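Local structure of invasion-associated protein B (Bartonella henselae, 3DTD) at residues Q50-N53 with R57-V60; G74-P79 with K86-Q91; A97-G102 with I115-N120. The protein is of unknown function but belongs to the invasion-associated locus B family and probably takes part in the pathogen's entry into host cells. All blocks are in the same frame, centred on the assembly; numbering follows the deposited sequence.

Contact 1 of 3, residues Q50-N53 with R57-V60; sequences QEVN and RVVV
Glu51 is gripped through its backbone by two consecutive residues of the returning strand. Its N donates to Val60 O over 2.7 Å, in an almost straight bond (172° at the hydrogen), and its O accepts from Val59 N at 3.0 Å. Val59 and Val60 thus face a single residue, a classic beta bulge, and the helix-like backbone of Val59 takes up the extra residue. On the side of the sheet bearing Glu51 and Val60, their side chains run alongside one another, Glu51 CB lying 3.6 Å from Val60 CG1. Val52 and Val58 form a non-hydrogen-bonded pair on the other side, where their methyls touch only loosely; there the extended side chain of Gln50 crosses Val58 at about a right angle, its CD 3.7 Å from Val58 CG2.

Beyond the strand ends, Asn53 and Arg57 close the pairing with a reciprocal couple of bonds. Asn53 N donates to Arg57 O (3.2 Å), and Arg57 N donates to Asn53 OD1 (3.1 Å), approaching 34° out of the amide plane. With chi1 of 58°, Asn53 CG sits between its own backbone N and carbonyl carbon, turning the amide back toward Arg57, whose CG lies beside both Asn53 OD1 and ND2. The amide and guanidinium planes stand perpendicular. Asn53 OD1 also receives a weak bond from Gln55 N within the turn.

The Glu51 carboxylate leads away from segment 57-60, to a salt bridge with Arg49 of its own strand and a bond from Gln151 N, while a glycerol molecule bonds to its OE1. Leu25 of a second subunit packs on Val59 and Val60, and the same subunit bonds to the backbone of Val52. The contact lies at the turn end of the hairpin of strands 42-52 and 58-66, which is flanked in its antiparallel sheet by strands 32-39 and 72-78.

Contact 2 of 3, residues G74-P79 with K86-Q91; sequences GNLTVP and KPVRLQ
On the reverse of the strand that brings Val88 and Leu90 against Leu76, Arg89 NH1 donates to Gln91 OE1 over 3.1 Å. The bond is bent, 136° at the hydrogen, and the donor sits above the amide plane of Gln91. Gln91 NE2 is held in turn by Gly95 O, so both ends of this amide are engaged. The residues alternating with this pair face inwards, and across the contact the meeting is wholly apolar. Leu76 has its CG anti to the backbone N (chi1 174°), which sends the side chain out from its strand, and its CD2 methyl faces two partners on the opposing strand, Val88 CG1 at 4.3 Å and Leu90 CD1 at 4.2 Å. No backbone bond joins the two strands, because they belong to different antiparallel sheets that pack against each other, consistent with the beta sandwich of the E-set clan. Strand 72-78 is bonded within its own sheet to strands 58-66 and 110-117. Leu76 also packs on Val60 and Met62 there, whereas Leu90 reaches Ile115 of that sheet and, within its own, touches Leu131 and Leu133 of strand 130-136.

Contact 3 of 3, residues A97-G102 with I115-N120; sequences AVIETG and IVFDKN
The Phe117 ring receives Ile99 at its edge: the Ile99 CD1 methyl lies close to the ring plane, 3.6 Å from Phe117 CD2 and 4.0 Å from Phe117 CE2. The side chains cross at about a right angle. A second ring, that of Tyr121, meets Phe117 with the two planes only about 15° apart, and Tyr121 also touches Ile99. From Ile99, CG1 leaves anti to the carbonyl carbon and the chain then runs extended (chi2 174°), carrying CD1 across to the facing strand, where it also rests 3.4 Å from Val116 O. Further along, the methyl of Thr101 packs on Ile115, CG2 to CG2 at 4.2 Å, while its hydroxyl OG1 donates to Pro114 O. This is a direct polar tie just before the segment 115-120, whereas no hydrogen bond joins the two segments themselves.

The strand bearing Phe117 runs straight into helix 119-127. Asp118 occupies the N-cap position and its OD1 accepts from Tyr121 N, which helps fix the helix start beside the ring pair. Strands 98-101 and 115-117 run nearly antiparallel, with axes 8.6 Å apart at their closest, a separation much wider than that of bonded neighbours. Each is paired within its own sheet, 98-101 with 88-92 and 110-117 with 72-78, and such side-chain packing between facing antiparallel sheets is characteristic of a beta sandwich.

Contacts 1 and 2 share the larger sheet, since strands 58-66 and 72-78 are neighbours in it. They touch where Val60 CG2 meets Leu76 CD1 at 3.7 Å, and their centres are 14 Å apart. Contacts 2 and 3 are closer, about 10 Å between centres, and are stitched together in the smaller sheet by probable backbone hydrogen bonds from Val88 N to Thr101 O (2.6 Å) and from Leu90 N to Ile99 O (2.7 Å). Both join the two sheets, whereas contact 1 lies within one. Contacts 1 and 3 do not touch; their centres are about 22 Å apart, on opposite sides of the chain's centre. Glycerol and the second subunit approach contact 1.

Contact 1 of 3, residues Q50-N53 with R57-V60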
ATOM      1  N   GLN C  50      -6.515  27.926 -16.173  1.00 39.06           N
ATOM      2  CA  GLN C  50      -6.949  26.666 -16.670  1.00 38.82           C
ATOM      3  C   GLN C  50      -8.398  26.432 -16.474  1.00 35.44           C
ATOM      4  O   GLN C  50      -8.978  26.956 -15.595  1.00 36.10           O
ATOM      5  CB  GLN C  50      -6.087  25.535 -16.161  1.00 37.86           C
ATOM      6  CG  GLN C  50      -6.193  25.277 -14.754  1.00 50.42           C
ATOM      7  CD  GLN C  50      -5.099  24.423 -14.253  1.00 51.58           C
ATOM      8  OE1 GLN C  50      -5.121  24.012 -13.135  1.00 47.86           O
ATOM      9  NE2 GLN C  50      -4.135  24.157 -15.075  1.00 56.67           N
ATOM     10  N   GLU C  51      -8.977  25.661 -17.357  1.00 34.08           N
ATOM     11  CA  GLU C  51     -10.379  25.283 -17.284  1.00 36.16           C
ATOM     12  C   GLU C  51     -10.517  23.780 -17.051  1.00 37.00           C
ATOM     13  O   GLU C  51      -9.791  22.977 -17.637  1.00 36.14           O
ATOM     14  CB  GLU C  51     -11.143  25.706 -18.543  1.00 37.80           C
ATOM     15  CG  GLU C  51     -10.955  27.167 -18.976  1.00 38.06           C
ATOM     16  CD  GLU C  51     -11.638  28.195 -18.064  1.00 42.91           C
ATOM     17  OE1 GLU C  51     -12.434  27.818 -17.173  1.00 47.50           O
ATOM     18  OE2 GLU C  51     -11.375  29.400 -18.251  1.00 43.92           O
ATOM     19  N   VAL C  52     -11.455  23.412 -16.184  1.00 38.91           N
ATOM     20  CA  VAL C  52     -11.671  22.018 -15.806  1.00 38.26           C
ATOM     21  C   VAL C  52     -13.090  21.559 -16.149  1.00 40.34           C
ATOM     22  O   VAL C  52     -13.981  22.383 -16.361  1.00 40.15           O
ATOM     23  CB  VAL C  52     -11.365  21.755 -14.291  1.00 36.53           C
ATOM     24  CG1 VAL C  52      -9.938  22.169 -13.937  1.00 32.80           C
ATOM     25  CG2 VAL C  52     -12.371  22.457 -13.379  1.00 34.01           C
ATOM     26  N   ASN C  53     -13.285  20.242 -16.215  1.00 43.40           N
ATOM     27  CA  ASN C  53     -14.619  19.667 -16.366  1.00 43.22           C
ATOM     28  C   ASN C  53     -15.267  19.360 -15.012  1.00 47.23           C
ATOM     29  O   ASN C  53     -14.738  19.758 -13.970  1.00 47.46           O
ATOM     30  CB  ASN C  53     -14.605  18.441 -17.293  1.00 43.38           C
ATOM     31  CG  ASN C  53     -13.670  17.327 -16.818  1.00 43.48           C
ATOM     32  OD1 ASN C  53     -13.243  17.279 -15.663  1.00 49.78           O
ATOM     33  ND2 ASN C  53     -13.361  16.414 -17.723  1.00 39.31           N
ATOM     34  N   ARG C  57     -10.747  17.688 -13.936  1.00 50.20           N
ATOM     35  CA  ARG C  57      -9.495  17.549 -14.673  1.00 52.39           C
ATOM     36  C   ARG C  57      -9.372  18.617 -15.768  1.00 49.35           C
ATOM     37  O   ARG C  57     -10.371  19.026 -16.367  1.00 46.37           O
ATOM     38  CB  ARG C  57      -9.302  16.125 -15.220  1.00 54.43           C
ATOM     39  CG  ARG C  57     -10.242  15.715 -16.331  1.00 63.84           C
ATOM     40  CD  ARG C  57      -9.609  14.652 -17.209  1.00 72.92           C
ATOM     41  NE  ARG C  57     -10.276  14.572 -18.505  1.00 81.85           N
ATOM     42  CZ  ARG C  57      -9.842  15.135 -19.630  1.00 85.07           C
ATOM     43  NH1 ARG C  57      -8.711  15.830 -19.662  1.00 84.62           N
ATOM     44  NH2 ARG C  57     -10.551  14.994 -20.740  1.00 85.09           N
ATOM     45  N   VAL C  58      -8.141  19.067 -15.998  1.00 45.55           N
ATOM     46  CA  VAL C  58      -7.846  20.162 -16.922  1.00 43.38           C
ATOM     47  C   VAL C  58      -8.083  19.756 -18.377  1.00 43.35           C
ATOM     48  O   VAL C  58      -7.519  18.775 -18.858  1.00 45.27           O
ATOM     49  CB  VAL C  58      -6.392  20.680 -16.735  1.00 44.09           C
ATOM     50  CG1 VAL C  58      -6.109  21.884 -17.633  1.00 41.10           C
ATOM     51  CG2 VAL C  58      -6.136  21.043 -15.278  1.00 43.81           C
ATOM     52  N   VAL C  59      -8.928  20.523 -19.059  1.00 42.71           N
ATOM     53  CA  VAL C  59      -9.281  20.272 -20.457  1.00 42.68           C
ATOM     54  C   VAL C  59      -8.598  21.298 -21.371  1.00 43.15           C
ATOM     55  O   VAL C  59      -8.069  20.954 -22.431  1.00 44.58           O
ATOM     56  CB  VAL C  59     -10.823  20.293 -20.651  1.00 41.53           C
ATOM     57  CG1 VAL C  59     -11.216  19.983 -22.085  1.00 43.82           C
ATOM     58  CG2 VAL C  59     -11.493  19.308 -19.707  1.00 40.91           C
ATOM     59  N   VAL C  60      -8.601  22.554 -20.935  1.00 41.88           N
ATOM     60  CA  VAL C  60      -7.978  23.642 -21.680  1.00 39.43           C
ATOM     61  C   VAL C  60      -7.212  24.579 -20.726  1.00 38.82           C
ATOM     62  O   VAL C  60      -7.640  24.802 -19.600  1.00 42.14           O
ATOM     63  CB  VAL C  60      -9.014  24.359 -22.632  1.00 40.55           C
ATOM     64  CG1 VAL C  60     -10.260  24.766 -21.891  1.00 51.33           C
ATOM     65  CG2 VAL C  60      -8.421  25.549 -23.351  1.00 46.94           C
TER

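Contact 2 of 3, residues G74-P79 with K86-Q91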
ATOM      1  N   GLY C  74       1.871  33.735 -26.095  1.00 44.89           N
ATOM      2  CA  GLY C  74       2.060  32.561 -25.253  1.00 42.71           C
ATOM      3  C   GLY C  74       1.499  31.290 -25.852  1.00 43.67           C
ATOM      4  O   GLY C  74       1.579  31.075 -27.062  1.00 43.20           O
ATOM      5  N   ASN C  75       0.920  30.450 -24.998  1.00 43.32           N
ATOM      6  CA  ASN C  75       0.436  29.139 -25.417  1.00 40.36           C
ATOM      7  C   ASN C  75      -0.942  28.773 -24.897  1.00 39.10           C
ATOM      8  O   ASN C  75      -1.287  29.045 -23.747  1.00 40.14           O
ATOM      9  CB  ASN C  75       1.437  28.045 -25.027  1.00 41.39           C
ATOM     10  CG  ASN C  75       2.718  28.108 -25.841  1.00 47.44           C
ATOM     11  OD1 ASN C  75       2.696  28.003 -27.070  1.00 50.46           O
ATOM     12  ND2 ASN C  75       3.842  28.282 -25.159  1.00 49.85           N
ATOM     13  N   LEU C  76      -1.712  28.135 -25.768  1.00 36.79           N
ATOM     14  CA  LEU C  76      -2.984  27.546 -25.419  1.00 38.64           C
ATOM     15  C   LEU C  76      -2.819  26.026 -25.424  1.00 38.29           C
ATOM     16  O   LEU C  76      -2.271  25.464 -26.368  1.00 39.37           O
ATOM     17  CB  LEU C  76      -4.044  27.988 -26.431  1.00 40.60           C
ATOM     18  CG  LEU C  76      -5.464  27.427 -26.400  1.00 47.81           C
ATOM     19  CD1 LEU C  76      -6.239  27.954 -25.213  1.00 52.51           C
ATOM     20  CD2 LEU C  76      -6.173  27.782 -27.694  1.00 43.77           C
ATOM     21  N   THR C  77      -3.268  25.370 -24.358  1.00 39.23           N
ATOM     22  CA  THR C  77      -3.253  23.913 -24.280  1.00 39.30           C
ATOM     23  C   THR C  77      -4.667  23.397 -24.525  1.00 40.66           C
ATOM     24  O   THR C  77      -5.596  23.786 -23.829  1.00 41.51           O
ATOM     25  CB  THR C  77      -2.725  23.411 -22.918  1.00 41.31           C
ATOM     26  OG1 THR C  77      -1.463  24.026 -22.632  1.00 45.21           O
ATOM     27  CG2 THR C  77      -2.547  21.897 -22.930  1.00 38.71           C
ATOM     28  N   VAL C  78      -4.818  22.543 -25.536  1.00 41.56           N
ATOM     29  CA  VAL C  78      -6.117  21.975 -25.921  1.00 39.63           C
ATOM     30  C   VAL C  78      -6.091  20.447 -25.709  1.00 40.72           C
ATOM     31  O   VAL C  78      -5.012  19.884 -25.513  1.00 39.47           O
ATOM     32  CB  VAL C  78      -6.525  22.373 -27.393  1.00 39.17           C
ATOM     33  CG1 VAL C  78      -6.662  23.891 -27.541  1.00 38.77           C
ATOM     34  CG2 VAL C  78      -5.562  21.812 -28.423  1.00 36.29           C
ATOM     35  N   PRO C  79      -7.267  19.777 -25.711  1.00 40.77           N
ATOM     36  CA  PRO C  79      -7.287  18.319 -25.510  1.00 40.58           C
ATOM     37  C   PRO C  79      -6.594  17.480 -26.589  1.00 39.48           C
ATOM     38  O   PRO C  79      -6.295  17.970 -27.674  1.00 40.72           O
ATOM     39  CB  PRO C  79      -8.787  17.978 -25.505  1.00 39.27           C
ATOM     40  CG  PRO C  79      -9.481  19.242 -25.250  1.00 39.69           C
ATOM     41  CD  PRO C  79      -8.636  20.313 -25.843  1.00 38.10           C
ATOM     42  N   LYS C  86      -6.176  20.697 -39.361  1.00 54.73           N
ATOM     43  CA  LYS C  86      -7.186  21.750 -39.420  1.00 54.75           C
ATOM     44  C   LYS C  86      -6.946  22.778 -38.305  1.00 55.14           C
ATOM     45  O   LYS C  86      -6.435  22.416 -37.238  1.00 54.11           O
ATOM     46  CB  LYS C  86      -8.591  21.142 -39.351  1.00 55.32           C
ATOM     47  CG  LYS C  86      -8.982  20.398 -40.628  1.00 63.29           C
ATOM     48  CD  LYS C  86     -10.484  20.175 -40.738  1.00 78.33           C
ATOM     49  CE  LYS C  86     -11.182  21.328 -41.452  1.00 85.85           C
ATOM     50  NZ  LYS C  86     -10.854  21.369 -42.908  1.00 90.34           N
ATOM     51  N   PRO C  87      -7.292  24.063 -38.551  1.00 55.44           N
ATOM     52  CA  PRO C  87      -6.896  25.122 -37.617  1.00 52.73           C
ATOM     53  C   PRO C  87      -7.698  25.191 -36.316  1.00 49.80           C
ATOM     54  O   PRO C  87      -8.779  24.601 -36.203  1.00 47.93           O
ATOM     55  CB  PRO C  87      -7.111  26.410 -38.431  1.00 54.00           C
ATOM     56  CG  PRO C  87      -7.462  25.978 -39.818  1.00 56.56           C
ATOM     57  CD  PRO C  87      -8.045  24.620 -39.686  1.00 55.53           C
ATOM     58  N   VAL C  88      -7.137  25.899 -35.340  1.00 46.28           N
ATOM     59  CA  VAL C  88      -7.825  26.241 -34.103  1.00 44.07           C
ATOM     60  C   VAL C  88      -8.221  27.713 -34.200  1.00 45.46           C
ATOM     61  O   VAL C  88      -7.369  28.589 -34.368  1.00 42.92           O
ATOM     62  CB  VAL C  88      -6.942  25.979 -32.848  1.00 43.23           C
ATOM     63  CG1 VAL C  88      -7.627  26.479 -31.575  1.00 34.33           C
ATOM     64  CG2 VAL C  88      -6.607  24.492 -32.721  1.00 34.75           C
ATOM     65  N   ARG C  89      -9.523  27.965 -34.114  1.00 48.05           N
ATOM     66  CA  ARG C  89     -10.090  29.303 -34.251  1.00 53.07           C
ATOM     67  C   ARG C  89     -10.352  29.919 -32.875  1.00 49.13           C
ATOM     68  O   ARG C  89     -10.972  29.296 -32.015  1.00 47.46           O
ATOM     69  CB  ARG C  89     -11.380  29.223 -35.074  1.00 53.29           C
ATOM     70  CG  ARG C  89     -12.077  30.548 -35.355  1.00 58.92           C
ATOM     71  CD  ARG C  89     -13.358  30.305 -36.140  1.00 58.37           C
ATOM     72  NE  ARG C  89     -14.074  31.542 -36.444  1.00 73.03           N
ATOM     73  CZ  ARG C  89     -15.108  32.006 -35.745  1.00 82.52           C
ATOM     74  NH1 ARG C  89     -15.562  31.341 -34.687  1.00 82.32           N
ATOM     75  NH2 ARG C  89     -15.695  33.141 -36.109  1.00 77.87           N
ATOM     76  N   LEU C  90      -9.860  31.139 -32.682  1.00 49.37           N
ATOM     77  CA  LEU C  90     -10.046  31.884 -31.437  1.00 49.09           C
ATOM     78  C   LEU C  90     -10.902  33.124 -31.681  1.00 49.34           C
ATOM     79  O   LEU C  90     -10.601  33.928 -32.564  1.00 48.34           O
ATOM     80  CB  LEU C  90      -8.693  32.297 -30.847  1.00 49.06           C
ATOM     81  CG  LEU C  90      -7.873  31.281 -30.043  1.00 49.65           C
ATOM     82  CD1 LEU C  90      -7.067  30.353 -30.940  1.00 49.85           C
ATOM     83  CD2 LEU C  90      -6.947  32.013 -29.096  1.00 55.37           C
ATOM     84  N   GLN C  91     -11.959  33.279 -30.891  1.00 48.45           N
ATOM     85  CA  GLN C  91     -12.879  34.403 -31.037  1.00 49.30           C
ATOM     86  C   GLN C  91     -13.306  34.954 -29.679  1.00 47.13           C
ATOM     87  O   GLN C  91     -13.749  34.205 -28.812  1.00 45.60           O
ATOM     88  CB  GLN C  91     -14.111  33.979 -31.847  1.00 49.48           C
ATOM     89  CG  GLN C  91     -15.060  35.120 -32.200  1.00 55.72           C
ATOM     90  CD  GLN C  91     -16.337  34.650 -32.875  1.00 57.49           C
ATOM     91  OE1 GLN C  91     -16.738  33.491 -32.750  1.00 61.49           O
ATOM     92  NE2 GLN C  91     -16.988  35.557 -33.588  1.00 62.86           N
TER

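Contact 3 of 3, residues A97-G102 with I115-N120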
ATOM      1  N   ALA C  97     -13.168  39.992 -33.526  1.00 44.08           N
ATOM      2  CA  ALA C  97     -11.814  39.601 -33.149  1.00 43.80           C
ATOM      3  C   ALA C  97     -11.624  38.099 -33.335  1.00 44.42           C
ATOM      4  O   ALA C  97     -11.851  37.318 -32.412  1.00 33.34           O
ATOM      5  CB  ALA C  97     -11.501  40.022 -31.725  1.00 39.66           C
ATOM      6  N   VAL C  98     -11.218  37.711 -34.542  1.00 59.46           N
ATOM      7  CA  VAL C  98     -11.014  36.305 -34.888  1.00 59.08           C
ATOM      8  C   VAL C  98      -9.548  36.034 -35.248  1.00 59.41           C
ATOM      9  O   VAL C  98      -8.974  36.700 -36.113  1.00 60.05           O
ATOM     10  CB  VAL C  98     -11.979  35.833 -36.022  1.00 58.64           C
ATOM     11  CG1 VAL C  98     -11.670  34.407 -36.457  1.00 59.56           C
ATOM     12  CG2 VAL C  98     -13.432  35.921 -35.569  1.00 57.41           C
ATOM     13  N   ILE C  99      -8.954  35.069 -34.550  1.00 58.60           N
ATOM     14  CA  ILE C  99      -7.611  34.571 -34.845  1.00 59.03           C
ATOM     15  C   ILE C  99      -7.699  33.112 -35.290  1.00 56.65           C
ATOM     16  O   ILE C  99      -8.416  32.309 -34.692  1.00 53.98           O
ATOM     17  CB  ILE C  99      -6.668  34.728 -33.614  1.00 60.18           C
ATOM     18  CG1 ILE C  99      -6.017  36.107 -33.614  1.00 61.76           C
ATOM     19  CG2 ILE C  99      -5.560  33.659 -33.577  1.00 63.47           C
ATOM     20  CD1 ILE C  99      -5.211  36.370 -32.370  1.00 65.19           C
ATOM     21  N   GLU C 100      -6.987  32.778 -36.361  1.00 57.87           N
ATOM     22  CA  GLU C 100      -6.866  31.388 -36.776  1.00 59.90           C
ATOM     23  C   GLU C 100      -5.409  30.945 -36.723  1.00 57.24           C
ATOM     24  O   GLU C 100      -4.542  31.532 -37.372  1.00 59.33           O
ATOM     25  CB  GLU C 100      -7.463  31.179 -38.165  1.00 61.56           C
ATOM     26  CG  GLU C 100      -8.345  29.952 -38.243  1.00 71.57           C
ATOM     27  CD  GLU C 100      -9.130  29.871 -39.532  1.00 82.76           C
ATOM     28  OE1 GLU C 100     -10.377  29.891 -39.461  1.00 85.62           O
ATOM     29  OE2 GLU C 100      -8.504  29.785 -40.612  1.00 85.45           O
ATOM     30  N   THR C 101      -5.154  29.919 -35.921  1.00 55.74           N
ATOM     31  CA  THR C 101      -3.808  29.388 -35.703  1.00 54.03           C
ATOM     32  C   THR C 101      -3.895  27.858 -35.607  1.00 50.80           C
ATOM     33  O   THR C 101      -4.963  27.290 -35.817  1.00 53.01           O
ATOM     34  CB  THR C 101      -3.119  30.042 -34.455  1.00 56.46           C
ATOM     35  OG1 THR C 101      -1.865  29.400 -34.182  1.00 56.09           O
ATOM     36  CG2 THR C 101      -4.015  29.970 -33.217  1.00 53.80           C
ATOM     37  N   GLY C 102      -2.783  27.191 -35.317  1.00 48.80           N
ATOM     38  CA  GLY C 102      -2.771  25.732 -35.268  1.00 45.12           C
ATOM     39  C   GLY C 102      -1.924  25.143 -34.159  1.00 42.90           C
ATOM     40  O   GLY C 102      -1.136  25.847 -33.530  1.00 42.01           O
ATOM     41  N   ILE C 115      -0.026  31.326 -29.558  1.00 45.05           N
ATOM     42  CA  ILE C 115      -0.927  32.448 -29.783  1.00 49.18           C
ATOM     43  C   ILE C 115      -0.176  33.768 -29.669  1.00 48.42           C
ATOM     44  O   ILE C 115       0.674  33.932 -28.799  1.00 47.10           O
ATOM     45  CB  ILE C 115      -2.127  32.429 -28.802  1.00 49.79           C
ATOM     46  CG1 ILE C 115      -1.692  31.881 -27.437  1.00 54.66           C
ATOM     47  CG2 ILE C 115      -3.247  31.574 -29.375  1.00 51.35           C
ATOM     48  CD1 ILE C 115      -2.539  32.296 -26.267  1.00 48.26           C
ATOM     49  N   VAL C 116      -0.471  34.685 -30.588  1.00 50.35           N
ATOM     50  CA  VAL C 116       0.051  36.048 -30.555  1.00 50.57           C
ATOM     51  C   VAL C 116      -1.137  37.000 -30.719  1.00 50.84           C
ATOM     52  O   VAL C 116      -1.902  36.884 -31.677  1.00 49.69           O
ATOM     53  CB  VAL C 116       1.111  36.297 -31.670  1.00 51.48           C
ATOM     54  CG1 VAL C 116       1.500  37.765 -31.738  1.00 51.76           C
ATOM     55  CG2 VAL C 116       2.355  35.446 -31.446  1.00 52.11           C
ATOM     56  N   PHE C 117      -1.293  37.924 -29.773  1.00 51.16           N
ATOM     57  CA  PHE C 117      -2.385  38.896 -29.808  1.00 53.07           C
ATOM     58  C   PHE C 117      -1.872  40.299 -30.122  1.00 55.16           C
ATOM     59  O   PHE C 117      -1.004  40.815 -29.415  1.00 56.59           O
ATOM     60  CB  PHE C 117      -3.125  38.921 -28.468  1.00 51.21           C
ATOM     61  CG  PHE C 117      -3.663  37.584 -28.033  1.00 50.80           C
ATOM     62  CD1 PHE C 117      -3.292  37.038 -26.810  1.00 52.43           C
ATOM     63  CD2 PHE C 117      -4.546  36.877 -28.834  1.00 51.58           C
ATOM     64  CE1 PHE C 117      -3.795  35.809 -26.398  1.00 51.02           C
ATOM     65  CE2 PHE C 117      -5.053  35.649 -28.431  1.00 49.49           C
ATOM     66  CZ  PHE C 117      -4.677  35.116 -27.212  1.00 47.78           C
ATOM     67  N   ASP C 118      -2.413  40.915 -31.174  1.00 57.80           N
ATOM     68  CA  ASP C 118      -2.118  42.322 -31.473  1.00 61.72           C
ATOM     69  C   ASP C 118      -2.887  43.276 -30.550  1.00 61.46           C
ATOM     70  O   ASP C 118      -3.758  42.834 -29.796  1.00 60.74           O
ATOM     71  CB  ASP C 118      -2.344  42.656 -32.961  1.00 62.14           C
ATOM     72  CG  ASP C 118      -3.744  42.301 -33.462  1.00 67.79           C
ATOM     73  OD1 ASP C 118      -4.756  42.657 -32.825  1.00 70.16           O
ATOM     74  OD2 ASP C 118      -3.832  41.678 -34.537  1.00 74.70           O
ATOM     75  N   LYS C 119      -2.569  44.571 -30.632  1.00 62.93           N
ATOM     76  CA  LYS C 119      -3.168  45.618 -29.783  1.00 61.77           C
ATOM     77  C   LYS C 119      -4.697  45.612 -29.793  1.00 58.57           C
ATOM     78  O   LYS C 119      -5.328  45.811 -28.752  1.00 56.32           O
ATOM     79  CB  LYS C 119      -2.671  47.011 -30.196  1.00 66.56           C
ATOM     80  CG  LYS C 119      -1.162  47.145 -30.404  1.00 79.32           C
ATOM     81  CD  LYS C 119      -0.403  47.335 -29.096  1.00 86.43           C
ATOM     82  CE  LYS C 119       1.091  47.484 -29.354  1.00 91.34           C
ATOM     83  NZ  LYS C 119       1.879  47.605 -28.093  1.00 92.26           N
ATOM     84  N   ASN C 120      -5.277  45.380 -30.970  1.00 57.01           N
ATOM     85  CA  ASN C 120      -6.725  45.355 -31.143  1.00 56.28           C
ATOM     86  C   ASN C 120      -7.381  44.124 -30.527  1.00 55.73           C
ATOM     87  O   ASN C 120      -8.484  44.214 -29.983  1.00 55.42           O
ATOM     88  CB  ASN C 120      -7.092  45.465 -32.629  1.00 62.19           C
ATOM     89  CG  ASN C 120      -6.429  46.654 -33.315  1.00 68.99           C
ATOM     90  OD1 ASN C 120      -5.890  46.526 -34.416  1.00 75.82           O
ATOM     91  ND2 ASN C 120      -6.460  47.816 -32.664  1.00 63.73           N
TER